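TarM (Staphylococcus aureus subsp. aureus 21178, PDB 4X7R) belongs to the glycosyltransferases of the GT-B clan, with two Rossmann-like domains, and holds uridine-5'-diphosphate in this model. Local coordinates at residues Gln75-Lys80 and Val193-Lys198; Lys213-Lys216 and Asp220-Met223; Ser265-Ile270 and Asn292-Glu297; Asp334-Val339 and Val350-Tyr355. The protein carries 1 engineered substitution. One frame throughout, in Å; residues are numbered along the deposited sequence.

Contact 1 of 4, residues Gln75-Lys80 and Val193-Lys198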
# COMPACT_ATOMS: atom_id res chain seq x y z
N GLN A 75 -3.46 -0.97 23.68
CA GLN A 75 -3.43 -2.25 24.39
C GLN A 75 -2.97 -2.07 25.82
O GLN A 75 -3.57 -2.66 26.70
CB GLN A 75 -2.59 -3.27 23.64
CG GLN A 75 -3.33 -3.93 22.47
CD GLN A 75 -2.43 -4.59 21.43
OE1 GLN A 75 -1.20 -4.71 21.58
NE2 GLN A 75 -3.04 -5.04 20.34
N ILE A 76 -1.96 -1.22 26.07
CA ILE A 76 -1.48 -0.90 27.44
C ILE A 76 -2.62 -0.21 28.20
O ILE A 76 -2.93 -0.59 29.31
CB ILE A 76 -0.18 -0.05 27.41
CG1 ILE A 76 1.01 -0.88 26.86
CG2 ILE A 76 0.17 0.49 28.81
CD1 ILE A 76 2.12 -0.03 26.20
N SER A 77 -3.30 0.75 27.54
CA SER A 77 -4.42 1.50 28.10
C SER A 77 -5.60 0.61 28.47
O SER A 77 -6.17 0.80 29.54
CB SER A 77 -4.87 2.57 27.11
OG SER A 77 -5.83 3.43 27.70
N ASN A 78 -5.97 -0.34 27.60
CA ASN A 78 -7.04 -1.33 27.83
C ASN A 78 -6.87 -2.08 29.16
O ASN A 78 -7.85 -2.33 29.84
CB ASN A 78 -7.08 -2.36 26.70
CG ASN A 78 -7.57 -1.83 25.36
OD1 ASN A 78 -8.25 -0.82 25.27
ND2 ASN A 78 -7.28 -2.54 24.31
N ASN A 79 -5.62 -2.43 29.51
CA ASN A 79 -5.25 -3.14 30.75
C ASN A 79 -5.40 -2.32 32.01
O ASN A 79 -5.44 -2.90 33.10
CB ASN A 79 -3.81 -3.65 30.65
CG ASN A 79 -3.65 -4.80 29.71
OD1 ASN A 79 -4.56 -5.62 29.54
ND2 ASN A 79 -2.48 -4.88 29.06
N LYS A 80 -5.46 -0.99 31.89
CA LYS A 80 -5.57 -0.07 33.04
C LYS A 80 -6.95 -0.09 33.74
O LYS A 80 -7.04 0.17 34.94
CB LYS A 80 -5.16 1.36 32.60
CG LYS A 80 -5.35 2.48 33.62
CD LYS A 80 -4.12 2.73 34.49
CE LYS A 80 -4.14 4.10 35.14
NZ LYS A 80 -3.92 5.20 34.16
N VAL A 193 1.37 10.83 25.59
CA VAL A 193 0.94 9.47 25.81
C VAL A 193 0.57 9.41 27.28
O VAL A 193 1.44 9.36 28.16
CB VAL A 193 2.01 8.42 25.37
CG1 VAL A 193 1.52 7.00 25.60
CG2 VAL A 193 2.40 8.62 23.91
N LEU A 194 -0.74 9.52 27.55
CA LEU A 194 -1.33 9.54 28.89
C LEU A 194 -0.97 8.33 29.69
O LEU A 194 -0.67 8.48 30.86
CB LEU A 194 -2.86 9.68 28.81
CG LEU A 194 -3.41 11.05 28.44
CD1 LEU A 194 -3.35 11.32 26.93
CD2 LEU A 194 -4.83 11.16 28.87
N VAL A 195 -0.92 7.13 29.04
CA VAL A 195 -0.62 5.84 29.68
C VAL A 195 0.74 5.70 30.36
O VAL A 195 0.81 5.04 31.39
CB VAL A 195 -1.04 4.58 28.88
CG1 VAL A 195 -2.53 4.61 28.63
CG2 VAL A 195 -0.27 4.44 27.56
N ASN A 196 1.80 6.33 29.83
CA ASN A 196 3.12 6.28 30.47
C ASN A 196 3.62 7.66 30.90
O ASN A 196 4.78 7.79 31.30
CB ASN A 196 4.15 5.55 29.57
CG ASN A 196 4.42 6.17 28.22
OD1 ASN A 196 3.87 7.21 27.85
ND2 ASN A 196 5.29 5.54 27.44
N LYS A 197 2.76 8.71 30.80
CA LYS A 197 3.10 10.09 31.14
C LYS A 197 4.30 10.62 30.35
O LYS A 197 5.09 11.42 30.87
CB LYS A 197 3.30 10.31 32.67
CG LYS A 197 2.18 9.85 33.62
CD LYS A 197 2.20 10.65 34.98
CE LYS A 197 3.47 10.51 35.84
NZ LYS A 197 3.32 11.11 37.22
N LYS A 198 4.42 10.22 29.07
CA LYS A 198 5.52 10.70 28.24
C LYS A 198 5.02 11.59 27.13
O LYS A 198 4.02 11.29 26.49
CB LYS A 198 6.36 9.53 27.68
CG LYS A 198 7.29 8.92 28.73
CD LYS A 198 8.04 7.71 28.21
CE LYS A 198 8.97 7.13 29.25
NZ LYS A 198 8.25 6.56 30.43
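Val-195 reaches across to Ser-77 and Ile-76, joining the tip of a beta hairpin to the C-terminal part of helix 69-78. The hairpin links strands 187-193 and 198-200 at the end of the long antiparallel sheet. In its turn a G1 beta bulge sets Lys-197 and Lys-198 together opposite Val-193.

The apolar contact is small, and Val-195 supplies the whole hairpin side of it. Its two methyls divide the work. CG1 of Val-195 lies 3.5 Å from CB of Ser-77, a tight carbon pair. CG2 of Val-195 meets CG2 of Ile-76 more loosely, at 4.2 Å. That Ile-76 methyl stands anti to its own nitrogen, which carries it to the hairpin side of the helix. Tyr-176 of strand 175-182 touches both Ser-77 and Val-195.

Polar bonds tie the helix to residues outside the hairpin turn. OG of Ser-77 is hydrogen-bonded to OD2 of Asp-170, and OD1 of Asn-78 to the backbone N of Glu-171. Inside the turn, the backbone N of Lys-198 bonds to O of Val-193 at 3.2 Å. The same N makes a weak second bond, bent to 134°, to OD1 of Asn-196 at 3.3 Å.

Contact 2 of 4, residues Lys213-Lys216 and Asp220-Met223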
# COMPACT_ATOMS: atom_id res chain seq x y z
N LYS A 213 11.27 0.71 21.94
CA LYS A 213 10.51 -0.08 22.92
C LYS A 213 10.16 -1.48 22.33
O LYS A 213 10.35 -2.50 22.98
CB LYS A 213 9.21 0.69 23.31
CG LYS A 213 9.02 0.90 24.80
CD LYS A 213 10.17 1.63 25.49
CE LYS A 213 10.11 1.43 27.00
NZ LYS A 213 10.47 0.03 27.42
N LEU A 214 9.72 -1.51 21.07
CA LEU A 214 9.37 -2.75 20.38
C LEU A 214 10.56 -3.65 20.06
O LEU A 214 10.45 -4.85 20.24
CB LEU A 214 8.62 -2.41 19.08
CG LEU A 214 8.03 -3.60 18.30
CD1 LEU A 214 6.80 -4.17 19.03
CD2 LEU A 214 7.70 -3.18 16.88
N ILE A 215 11.64 -3.09 19.53
CA ILE A 215 12.77 -3.87 19.02
C ILE A 215 13.98 -3.81 19.93
O ILE A 215 14.57 -2.74 20.10
CB ILE A 215 13.07 -3.41 17.53
CG1 ILE A 215 11.79 -3.44 16.65
CG2 ILE A 215 14.23 -4.18 16.90
CD1 ILE A 215 11.85 -2.58 15.34
N LYS A 216 14.38 -4.96 20.49
CA LYS A 216 15.55 -5.02 21.36
C LYS A 216 16.86 -4.75 20.61
O LYS A 216 17.03 -5.15 19.44
CB LYS A 216 15.58 -6.29 22.25
CG LYS A 216 16.13 -7.56 21.61
CD LYS A 216 16.17 -8.65 22.68
CE LYS A 216 15.36 -9.84 22.31
NZ LYS A 216 15.16 -10.75 23.48
N ASP A 220 20.68 -9.70 16.41
CA ASP A 220 19.67 -10.64 15.92
C ASP A 220 18.40 -9.90 15.49
O ASP A 220 17.60 -10.46 14.75
CB ASP A 220 19.35 -11.69 17.01
CG ASP A 220 20.47 -12.71 17.25
OD1 ASP A 220 21.22 -13.00 16.31
OD2 ASP A 220 20.59 -13.20 18.41
N SER A 221 18.21 -8.64 15.96
CA SER A 221 17.07 -7.79 15.60
C SER A 221 17.38 -7.12 14.27
O SER A 221 18.43 -6.49 14.11
CB SER A 221 16.83 -6.73 16.67
OG SER A 221 16.26 -7.26 17.86
N ILE A 222 16.50 -7.33 13.29
CA ILE A 222 16.69 -6.77 11.94
C ILE A 222 15.50 -5.91 11.56
O ILE A 222 14.35 -6.37 11.61
CB ILE A 222 16.94 -7.90 10.89
CG1 ILE A 222 18.21 -8.72 11.24
CG2 ILE A 222 16.99 -7.32 9.44
CD1 ILE A 222 18.15 -10.17 10.87
N MET A 223 15.78 -4.65 11.20
CA MET A 223 14.76 -3.71 10.74
C MET A 223 14.90 -3.57 9.24
O MET A 223 16.00 -3.36 8.72
CB MET A 223 14.93 -2.33 11.40
CG MET A 223 14.51 -2.33 12.87
SD MET A 223 14.83 -0.75 13.70
CE MET A 223 16.51 -0.98 14.17
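Ile-215 leaves helical geometry as the chain turns from helix 203-214 into strand 221-225, and its side chain meets Ser-221 and Met-223 of that strand. The nearest alpha carbons are those of Lys-216 and Ser-221, 6.6 Å apart. This is the helix-to-strand turn of a Rossmann-like domain. Strand 221-225 runs within the seven-stranded parallel sheet, between strands 3-7 and 243-247.

One polar bond closes the turn. OG of Ser-221 donates to the backbone O of Lys-216 at 2.7 Å. The C=O...OG angle is 138°, and OG of Ser-221 lies 21° out of the carbonyl plane. Chi1 of Ser-221 (-73°) sets OG anti to the carbonyl carbon of its own residue and aims it at the turn. The aliphatic CG of Lys-216 runs past OG of Ser-221 at 3.8 Å.

The apolar part belongs to the two branches of Ile-215. CG2 packs on CB of Ser-221. CD1 reaches further along the strand to Met-223. Phe-5 of strand 3-7 also touches Ile-215, while His-239 and Ala-242 touch Met-223. The backbone O of Ile-215 is hydrogen-bonded to NE2 of His-239, so the turn is also held to the next connection. At the far end, CD1 of Ile-215 sits 3.6 Å from CG and 3.9 Å from SD of Met-223.

Contact 3 of 4, residues Ser265-Ile270 and Asn292-Glu297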
# COMPACT_ATOMS: atom_id res chain seq x y z
N SER A 265 12.16 11.09 -1.02
CA SER A 265 12.28 10.02 -0.01
C SER A 265 13.39 9.04 -0.36
O SER A 265 14.29 8.84 0.45
CB SER A 265 10.97 9.26 0.14
OG SER A 265 9.90 10.12 0.49
N GLU A 266 13.36 8.49 -1.60
CA GLU A 266 14.37 7.55 -2.11
C GLU A 266 15.76 8.15 -2.13
O GLU A 266 16.71 7.45 -1.80
CB GLU A 266 13.97 6.97 -3.48
CG GLU A 266 12.82 5.97 -3.40
CD GLU A 266 11.41 6.53 -3.18
OE1 GLU A 266 11.24 7.76 -3.17
OE2 GLU A 266 10.47 5.72 -3.04
N LYS A 267 15.87 9.46 -2.41
CA LYS A 267 17.18 10.15 -2.46
C LYS A 267 17.84 10.16 -1.07
O LYS A 267 19.06 9.94 -0.95
CB LYS A 267 17.03 11.57 -3.01
CG LYS A 267 18.34 12.37 -3.11
CD LYS A 267 18.13 13.64 -3.91
CE LYS A 267 19.25 14.64 -3.68
NZ LYS A 267 19.03 15.46 -2.46
N TYR A 268 17.02 10.40 -0.04
CA TYR A 268 17.46 10.40 1.35
C TYR A 268 17.92 9.00 1.81
O TYR A 268 18.92 8.88 2.51
CB TYR A 268 16.36 10.98 2.26
CG TYR A 268 16.79 11.16 3.69
CD1 TYR A 268 17.67 12.18 4.05
CD2 TYR A 268 16.33 10.32 4.69
CE1 TYR A 268 18.08 12.35 5.37
CE2 TYR A 268 16.72 10.49 6.02
CZ TYR A 268 17.59 11.50 6.35
OH TYR A 268 17.98 11.65 7.66
N ILE A 269 17.21 7.95 1.40
CA ILE A 269 17.58 6.57 1.71
C ILE A 269 18.96 6.25 1.08
O ILE A 269 19.89 5.87 1.79
CB ILE A 269 16.47 5.57 1.27
CG1 ILE A 269 15.12 5.89 2.00
CG2 ILE A 269 16.89 4.11 1.52
CD1 ILE A 269 13.93 5.17 1.44
N ILE A 270 19.08 6.45 -0.25
CA ILE A 270 20.30 6.21 -1.02
C ILE A 270 21.51 6.95 -0.46
O ILE A 270 22.56 6.34 -0.25
CB ILE A 270 20.10 6.53 -2.52
CG1 ILE A 270 19.04 5.62 -3.16
CG2 ILE A 270 21.43 6.48 -3.28
CD1 ILE A 270 18.54 6.15 -4.60
N ASN A 292 26.62 4.84 -9.99
CA ASN A 292 27.20 5.81 -10.92
C ASN A 292 26.86 7.23 -10.58
O ASN A 292 27.75 8.08 -10.67
CB ASN A 292 26.87 5.47 -12.38
CG ASN A 292 27.42 4.15 -12.84
OD1 ASN A 292 28.45 3.69 -12.36
ND2 ASN A 292 26.72 3.48 -13.77
N GLN A 293 25.60 7.47 -10.13
CA GLN A 293 25.00 8.76 -9.76
C GLN A 293 25.31 9.25 -8.34
O GLN A 293 25.26 10.47 -8.12
CB GLN A 293 23.46 8.65 -9.87
CG GLN A 293 22.87 8.78 -11.27
CD GLN A 293 21.51 8.09 -11.46
OE1 GLN A 293 21.03 7.26 -10.63
NE2 GLN A 293 20.88 8.39 -12.61
N PHE A 294 25.49 8.34 -7.34
CA PHE A 294 25.67 8.70 -5.92
C PHE A 294 27.01 8.26 -5.31
O PHE A 294 27.59 7.26 -5.74
CB PHE A 294 24.49 8.13 -5.09
CG PHE A 294 23.14 8.71 -5.43
CD1 PHE A 294 22.34 8.14 -6.43
CD2 PHE A 294 22.65 9.83 -4.75
CE1 PHE A 294 21.10 8.69 -6.76
CE2 PHE A 294 21.39 10.38 -5.08
CZ PHE A 294 20.63 9.80 -6.08
N ASP A 295 27.48 8.99 -4.27
CA ASP A 295 28.72 8.67 -3.54
C ASP A 295 28.43 7.73 -2.35
O ASP A 295 28.59 8.12 -1.18
CB ASP A 295 29.46 9.96 -3.07
CG ASP A 295 30.84 9.71 -2.45
OD1 ASP A 295 31.46 8.66 -2.77
OD2 ASP A 295 31.29 10.55 -1.65
N VAL A 296 27.96 6.48 -2.66
CA VAL A 296 27.61 5.43 -1.69
C VAL A 296 28.04 4.06 -2.21
O VAL A 296 28.16 3.89 -3.42
CB VAL A 296 26.12 5.44 -1.26
CG1 VAL A 296 25.82 6.58 -0.30
CG2 VAL A 296 25.16 5.43 -2.46
N GLU A 297 28.28 3.09 -1.31
CA GLU A 297 28.69 1.74 -1.71
C GLU A 297 27.68 0.65 -1.34
O GLU A 297 27.50 -0.30 -2.11
CB GLU A 297 30.07 1.42 -1.12
CG GLU A 297 31.23 2.04 -1.89
CD GLU A 297 32.58 2.06 -1.19
OE1 GLU A 297 32.63 1.80 0.03
OE2 GLU A 297 33.58 2.38 -1.87
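One face of the Phe-294 ring is covered by the CG2 methyl of Ile-270, in a CH-pi contact between helix 264-271 and the chain leaving helix 284-293. Both helices belong to the Rossmann-like domain with the seven-stranded parallel sheet. The methyl lies 3.8 Å from the ring centroid of Phe-294, 20° off the ring normal. It is displaced toward the CG side of the ring, and its nearest ring atom is CG of Phe-294 at 3.5 Å. The CG2 branch of Ile-270 is anti to the backbone N, and this turns the methyl out from the helix toward the ring.

Lys-267, one turn earlier on the helix, approaches the same ring obliquely. Its CG is 4.1 Å from CE2 of Phe-294, so an aliphatic part of the lysine makes this contact. NZ of Lys-267 makes a long, weak ion pair with OE1 of Glu-271. The Phe-294 ring also meets that of Phe-262, with the planes at about 55°.

Past Phe-294 the chain makes an inverse gamma turn centred on Asp-295. The CB of Asp-295 points away from helix 264-271, whereas those of Phe-294 and Val-296 point toward it. Val-296 therefore makes a second apolar contact beside the ring: its CG2 lies 4.0 Å from CG2 of Ile-270. The Ile-270 methyl thus serves both partners. The other valine methyl, CG1 of Val-296, rests against the backbone O of Ile-270 at 3.3 Å.

Contact 4 of 4, residues Asp334-Val339 and Val350-Tyr355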
# COMPACT_ATOMS: atom_id res chain seq x y z
N ASP A 334 -3.99 5.17 -19.74
CA ASP A 334 -4.45 6.04 -20.84
C ASP A 334 -3.80 5.57 -22.13
O ASP A 334 -4.48 5.52 -23.15
CB ASP A 334 -4.14 7.53 -20.56
CG ASP A 334 -2.67 7.87 -20.36
OD1 ASP A 334 -2.08 7.39 -19.37
OD2 ASP A 334 -2.14 8.68 -21.15
N LEU A 335 -2.51 5.13 -22.07
CA LEU A 335 -1.78 4.58 -23.22
C LEU A 335 -2.31 3.20 -23.58
O LEU A 335 -2.37 2.86 -24.76
CB LEU A 335 -0.25 4.55 -23.01
CG LEU A 335 0.49 5.90 -23.14
CD1 LEU A 335 1.97 5.74 -22.85
CD2 LEU A 335 0.33 6.49 -24.54
N LEU A 336 -2.77 2.44 -22.57
CA LEU A 336 -3.40 1.13 -22.76
C LEU A 336 -4.75 1.30 -23.49
O LEU A 336 -5.03 0.51 -24.39
CB LEU A 336 -3.56 0.39 -21.41
CG LEU A 336 -4.36 -0.92 -21.42
CD1 LEU A 336 -3.78 -1.94 -22.40
CD2 LEU A 336 -4.47 -1.50 -20.03
N ILE A 337 -5.55 2.33 -23.12
CA ILE A 337 -6.82 2.64 -23.79
C ILE A 337 -6.55 3.03 -25.25
O ILE A 337 -7.25 2.56 -26.15
CB ILE A 337 -7.70 3.68 -23.04
CG1 ILE A 337 -8.00 3.27 -21.58
CG2 ILE A 337 -9.00 4.01 -23.81
CD1 ILE A 337 -8.58 1.88 -21.35
N GLU A 338 -5.49 3.84 -25.49
CA GLU A 338 -5.06 4.24 -26.84
C GLU A 338 -4.62 3.03 -27.65
O GLU A 338 -4.91 2.96 -28.84
CB GLU A 338 -3.93 5.29 -26.79
CG GLU A 338 -4.42 6.69 -26.47
CD GLU A 338 -3.35 7.74 -26.24
OE1 GLU A 338 -2.39 7.80 -27.04
OE2 GLU A 338 -3.50 8.53 -25.28
N VAL A 339 -3.97 2.04 -26.99
CA VAL A 339 -3.53 0.79 -27.62
C VAL A 339 -4.76 -0.07 -27.95
O VAL A 339 -4.85 -0.59 -29.06
CB VAL A 339 -2.47 0.03 -26.78
CG1 VAL A 339 -2.23 -1.38 -27.32
CG2 VAL A 339 -1.16 0.80 -26.76
N VAL A 350 -11.32 -8.89 -29.79
CA VAL A 350 -10.42 -8.79 -28.65
C VAL A 350 -10.97 -7.95 -27.48
O VAL A 350 -11.37 -6.80 -27.67
CB VAL A 350 -8.96 -8.47 -29.07
CG1 VAL A 350 -8.88 -7.23 -29.93
CG2 VAL A 350 -8.01 -8.37 -27.87
N LYS A 351 -11.00 -8.56 -26.28
CA LYS A 351 -11.47 -7.96 -25.04
C LYS A 351 -10.30 -7.53 -24.16
O LYS A 351 -9.27 -8.21 -24.12
CB LYS A 351 -12.36 -8.95 -24.26
CG LYS A 351 -13.75 -9.20 -24.86
CD LYS A 351 -14.59 -10.16 -23.98
CE LYS A 351 -15.16 -9.54 -22.72
NZ LYS A 351 -15.61 -10.56 -21.74
N PHE A 352 -10.46 -6.41 -23.43
CA PHE A 352 -9.47 -5.89 -22.50
C PHE A 352 -10.10 -5.82 -21.12
O PHE A 352 -11.09 -5.10 -20.92
CB PHE A 352 -8.91 -4.52 -22.96
CG PHE A 352 -8.00 -4.57 -24.17
CD1 PHE A 352 -8.52 -4.71 -25.45
CD2 PHE A 352 -6.63 -4.42 -24.03
CE1 PHE A 352 -7.67 -4.76 -26.57
CE2 PHE A 352 -5.78 -4.46 -25.15
CZ PHE A 352 -6.31 -4.63 -26.41
N HIS A 353 -9.57 -6.63 -20.19
CA HIS A 353 -10.03 -6.72 -18.80
C HIS A 353 -9.04 -5.98 -17.91
O HIS A 353 -7.90 -6.42 -17.75
CB HIS A 353 -10.13 -8.18 -18.34
CG HIS A 353 -11.27 -8.96 -18.93
ND1 HIS A 353 -11.70 -10.14 -18.36
CD2 HIS A 353 -12.02 -8.71 -20.03
CE1 HIS A 353 -12.69 -10.57 -19.12
NE2 HIS A 353 -12.92 -9.74 -20.14
N ILE A 354 -9.48 -4.84 -17.35
CA ILE A 354 -8.63 -4.01 -16.51
C ILE A 354 -9.10 -4.08 -15.06
O ILE A 354 -10.19 -3.60 -14.74
CB ILE A 354 -8.51 -2.55 -17.06
CG1 ILE A 354 -8.15 -2.55 -18.57
CG2 ILE A 354 -7.50 -1.73 -16.24
CD1 ILE A 354 -8.18 -1.20 -19.26
N TYR A 355 -8.27 -4.68 -14.19
CA TYR A 355 -8.56 -4.83 -12.76
C TYR A 355 -7.80 -3.82 -11.92
O TYR A 355 -6.68 -3.45 -12.26
CB TYR A 355 -8.22 -6.25 -12.27
CG TYR A 355 -9.19 -7.30 -12.76
CD1 TYR A 355 -9.00 -7.94 -13.98
CD2 TYR A 355 -10.28 -7.69 -11.98
CE1 TYR A 355 -9.87 -8.93 -14.43
CE2 TYR A 355 -11.16 -8.68 -12.42
CZ TYR A 355 -10.95 -9.29 -13.65
OH TYR A 355 -11.80 -10.27 -14.08
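Leu-336 and Ile-337 of helix 333-346 pack on Ile-354 of strand 351-355, within the beta-alpha-beta unit of strand 320-324, helix 333-346 and strand 351-355. This unit is part of the Rossmann-like domain of the glycosyl transferases group 1 family. The helix segment runs nearly antiparallel to the strand, at 167°, with the axes 10.8 Å apart at closest.

The tighter part surrounds CD1 of Ile-354. It meets CD1 of Ile-337 at 3.7 Å and CD2 of Leu-336 at 3.8 Å. Leu-336 and Ile-354 reach toward each other tip to tip. Ile-337 starts out directed away from the strand. Its chi2 of -52° helps bring CD1 of Ile-337 back to Ile-354.

The looser part is at Phe-352. CD1 of Leu-336 comes obliquely to the ring, 4.1 Å from CD2 of Phe-352. The helix covers this ring further along through Ala-340 and Val-343. Val-339, next to this part, packs on Ile-446, Met-449 and Ile-453 of helix 446-457.

The partly exposed residues lie off the interface. Asp-334 forms a salt bridge with Arg-332. Lys-351 NZ makes a weak hydrogen bond to NE2 of His-353, on the sheet face turned from the helix. Tyr-355, which follows Ile-354, touches the bound uridine-5'-diphosphate. The contact itself is wholly apolar and buried, so helix and strand are joined here by shape and dispersion, without a directional bond.

How the contacts relate
Contacts 2 and 4 are buried, while contacts 1 and 3 are partly buried. Contacts 2 and 3 belong to one Rossmann-like domain, and contact 4 belongs to the other. Contact 1 is at the end of the antiparallel sheet, about 52 Å from contact 4 between centres and on the opposite side of the chain's centre. Helix 203-214 links contacts 1 and 2: it touches the hairpin of the first and runs into the turn of the second. Their nearest atoms are about 6 Å apart. Contact 2 alone has a hydrogen bond between its segments. Contact 3 relies on an aromatic face, contact 4 on aliphatic packing with one oblique ring contact, and contact 1 on one valine.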